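Local coordinates for Lin2891 protein (Listeria innocua, PDB 3DB0) that is a putative pyridoxamine 5'-phosphate oxidase, probably a flavin-binding oxidoreductase of the FMN-binding split-barrel type, at residues Leu11-Gln16 with Ala76-Asn81. Residues are numbered along the deposited sequence; the frame is centred on the assembly and turned at random.
Sequences LAILEQ and AFLEIN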
ATOM      1  N   LEU B  11       4.193  14.204   9.509  1.00 25.00           N
ATOM      2  CA  LEU B  11       5.160  13.252   8.944  1.00 24.56           C
ATOM      3  C   LEU B  11       4.779  11.823   9.181  1.00 23.92           C
ATOM      4  O   LEU B  11       4.975  10.947   8.318  1.00 26.43           O
ATOM      5  CB  LEU B  11       6.570  13.522   9.483  1.00 28.23           C
ATOM      6  CG  LEU B  11       7.197  14.771   8.907  1.00 33.38           C
ATOM      7  CD1 LEU B  11       8.426  15.218   9.694  1.00 34.45           C
ATOM      8  CD2 LEU B  11       7.551  14.448   7.456  1.00 30.00           C
ATOM      9  N   ALA B  12       4.206  11.574  10.355  1.00 27.09           N
ATOM     10  CA  ALA B  12       3.795  10.221  10.737  1.00 27.06           C
ATOM     11  C   ALA B  12       2.733   9.740   9.745  1.00 29.21           C
ATOM     12  O   ALA B  12       2.783   8.611   9.239  1.00 31.11           O
ATOM     13  CB  ALA B  12       3.262  10.191  12.213  1.00 29.17           C
ATOM     14  N   ILE B  13       1.811  10.634   9.394  1.00 25.92           N
ATOM     15  CA  ILE B  13       0.736  10.258   8.492  1.00 25.02           C
ATOM     16  C   ILE B  13       1.341   9.994   7.072  1.00 27.97           C
ATOM     17  O   ILE B  13       0.984   9.014   6.393  1.00 30.55           O
ATOM     18  CB  ILE B  13      -0.352  11.322   8.439  1.00 24.32           C
ATOM     19  CG1 ILE B  13      -1.108  11.462   9.776  1.00 28.56           C
ATOM     20  CG2 ILE B  13      -1.337  10.970   7.335  1.00 24.77           C
ATOM     21  CD1 ILE B  13      -2.097  12.623   9.821  1.00 27.21           C
ATOM     22  N   LEU B  14       2.289  10.845   6.670  1.00 24.76           N
ATOM     23  CA  LEU B  14       2.970  10.676   5.371  1.00 26.43           C
ATOM     24  C   LEU B  14       3.828   9.410   5.366  1.00 27.50           C
ATOM     25  O   LEU B  14       3.970   8.774   4.344  1.00 29.87           O
ATOM     26  CB  LEU B  14       3.876  11.884   5.020  1.00 23.89           C
ATOM     27  CG  LEU B  14       3.162  13.215   4.748  1.00 19.63           C
ATOM     28  CD1 LEU B  14       4.125  14.367   4.496  1.00 22.84           C
ATOM     29  CD2 LEU B  14       2.141  13.024   3.562  1.00 19.00           C
ATOM     30  N   GLU B  15       4.399   9.043   6.508  1.00 25.13           N
ATOM     31  CA  GLU B  15       5.275   7.885   6.521  1.00 30.44           C
ATOM     32  C   GLU B  15       4.498   6.602   6.379  1.00 31.51           C
ATOM     33  O   GLU B  15       4.989   5.624   5.806  1.00 35.14           O
ATOM     34  CB  GLU B  15       6.141   7.867   7.793  1.00 31.33           C
ATOM     35  CG  GLU B  15       7.014   9.104   7.915  1.00 34.80           C
ATOM     36  CD  GLU B  15       7.713   9.218   9.232  1.00 40.92           C
ATOM     37  OE1 GLU B  15       7.271   8.550  10.190  1.00 47.22           O
ATOM     38  OE2 GLU B  15       8.682  10.011   9.320  1.00 47.24           O
ATOM     39  N   GLN B  16       3.251   6.645   6.829  1.00 30.42           N
ATOM     40  CA  GLN B  16       2.401   5.480   6.845  1.00 30.22           C
ATOM     41  C   GLN B  16       1.472   5.360   5.683  1.00 31.37           C
ATOM     42  O   GLN B  16       0.769   4.382   5.577  1.00 29.45           O
ATOM     43  CB  GLN B  16       1.633   5.481   8.150  1.00 32.12           C
ATOM     44  CG  GLN B  16       2.599   5.449   9.325  1.00 40.22           C
ATOM     45  CD  GLN B  16       2.045   6.116  10.558  1.00 49.99           C
ATOM     46  OE1 GLN B  16       0.839   6.342  10.658  1.00 59.08           O
ATOM     47  NE2 GLN B  16       2.929   6.471  11.497  1.00 53.52           N
ATOM     48  N   ALA B  76      -7.109  10.208  11.549  1.00 27.09           N
ATOM     49  CA  ALA B  76      -6.699  11.608  11.391  1.00 24.35           C
ATOM     50  C   ALA B  76      -6.015  11.564  10.017  1.00 26.03           C
ATOM     51  O   ALA B  76      -5.294  10.608   9.684  1.00 25.85           O
ATOM     52  CB  ALA B  76      -5.710  12.029  12.427  1.00 20.83           C
ATOM     53  N   PHE B  77      -6.257  12.575   9.204  1.00 23.70           N
ATOM     54  CA  PHE B  77      -5.688  12.613   7.871  1.00 21.58           C
ATOM     55  C   PHE B  77      -5.307  14.023   7.514  1.00 22.33           C
ATOM     56  O   PHE B  77      -5.520  14.946   8.290  1.00 22.48           O
ATOM     57  CB  PHE B  77      -6.614  11.985   6.827  1.00 22.85           C
ATOM     58  CG  PHE B  77      -7.911  12.674   6.678  1.00 24.24           C
ATOM     59  CD1 PHE B  77      -8.952  12.396   7.551  1.00 22.01           C
ATOM     60  CD2 PHE B  77      -8.093  13.633   5.679  1.00 25.18           C
ATOM     61  CE1 PHE B  77     -10.158  13.067   7.434  1.00 31.42           C
ATOM     62  CE2 PHE B  77      -9.286  14.301   5.571  1.00 27.57           C
ATOM     63  CZ  PHE B  77     -10.326  14.007   6.441  1.00 27.59           C
ATOM     64  N   LEU B  78      -4.719  14.167   6.337  1.00 24.31           N
ATOM     65  CA  LEU B  78      -4.223  15.433   5.893  1.00 25.21           C
ATOM     66  C   LEU B  78      -4.928  15.976   4.683  1.00 25.16           C
ATOM     67  O   LEU B  78      -5.253  15.247   3.738  1.00 25.35           O
ATOM     68  CB  LEU B  78      -2.717  15.311   5.522  1.00 23.45           C
ATOM     69  CG  LEU B  78      -1.734  14.865   6.608  1.00 24.02           C
ATOM     70  CD1 LEU B  78      -0.307  14.586   5.955  1.00 17.16           C
ATOM     71  CD2 LEU B  78      -1.739  15.898   7.717  1.00 21.47           C
ATOM     72  N   GLU B  79      -5.145  17.287   4.754  1.00 26.24           N
ATOM     73  CA  GLU B  79      -5.568  18.061   3.601  1.00 25.21           C
ATOM     74  C   GLU B  79      -4.403  19.011   3.289  1.00 23.10           C
ATOM     75  O   GLU B  79      -4.015  19.846   4.103  1.00 24.75           O
ATOM     76  CB  GLU B  79      -6.869  18.818   3.865  1.00 25.77           C
ATOM     77  CG  GLU B  79      -7.113  19.759   2.760  1.00 26.30           C
ATOM     78  CD  GLU B  79      -8.319  20.677   2.937  1.00 37.12           C
ATOM     79  OE1 GLU B  79      -9.147  20.502   3.846  1.00 29.49           O
ATOM     80  OE2 GLU B  79      -8.423  21.601   2.122  1.00 44.31           O
ATOM     81  N   ILE B  80      -3.810  18.842   2.119  1.00 24.16           N
ATOM     82  CA  ILE B  80      -2.651  19.605   1.682  1.00 22.67           C
ATOM     83  C   ILE B  80      -2.959  20.442   0.412  1.00 25.34           C
ATOM     84  O   ILE B  80      -3.300  19.899  -0.629  1.00 25.31           O
ATOM     85  CB  ILE B  80      -1.510  18.638   1.318  1.00 26.46           C
ATOM     86  CG1 ILE B  80      -1.122  17.784   2.522  1.00 25.76           C
ATOM     87  CG2 ILE B  80      -0.295  19.393   0.762  1.00 23.69           C
ATOM     88  CD1 ILE B  80      -0.129  16.686   2.258  1.00 26.35           C
ATOM     89  N   ASN B  81      -2.829  21.764   0.498  1.00 22.02           N
ATOM     90  CA  ASN B  81      -3.040  22.644  -0.669  1.00 21.97           C
ATOM     91  C   ASN B  81      -1.676  23.116  -0.999  1.00 23.64           C
ATOM     92  O   ASN B  81      -0.934  23.574  -0.120  1.00 22.91           O
ATOM     93  CB  ASN B  81      -3.980  23.792  -0.342  1.00 25.78           C
ATOM     94  CG  ASN B  81      -5.394  23.294   0.024  1.00 24.67           C
ATOM     95  OD1 ASN B  81      -5.763  23.272   1.193  1.00 42.52           O
ATOM     96  ND2 ASN B  81      -6.130  22.825  -0.952  1.00 28.75           N
TER
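I13 and L78 meet as two branched apolar side chains slanting across each other, and L14 joins them from the next position on the helix. L78 points at the helix and spreads its two methyls against these neighbours. CD2 of L78 lies 3.9 Å from CD1 of I13, while CD1 of L78 sits between CG2 of I13 and the branched end of L14, coming within 3.8 Å of CD2 of L14. A leucine fork suits this place because I13 can border both prongs while one of them also meets L14.

I13 is forked at its beta carbon, and both of its branches are used. With CG1 anti to the carbonyl carbon (chi1 -67°) and the chain extended beyond it, CD1 reaches the start of the strand, passing close to CA of F77 and resting 3.8 Å from O of A76. The shorter branch ends in CG2, 4.0 Å from CG of L78. The small methyl of A76 fits at the margin, where CB is 4.5 Å from CD1 of I13. L14 crosses L78 at about a right angle, and leucine suits it because its branched end also fills against I68 and L44.

The side-chain contacts are apolar, and four of the five touching residues are buried. Side chains alternate along the strand: L78 and I80 are directed toward the helix, whereas F77, the residue before L78, leaves the backbone on the side away from it. Its ring touches L126 and packs edge-to-face with Y34 of a third subunit.

Over segments 11-16 and 77-81 the axes lie at 99° and approach to 8.7 Å. N-terminal helix 6-16 thus packs through I13 and L14 against strand 77-86 of the closed antiparallel barrel, consistent with the FMN-binding split-barrel fold of the pyridoxamine 5'-phosphate oxidase family.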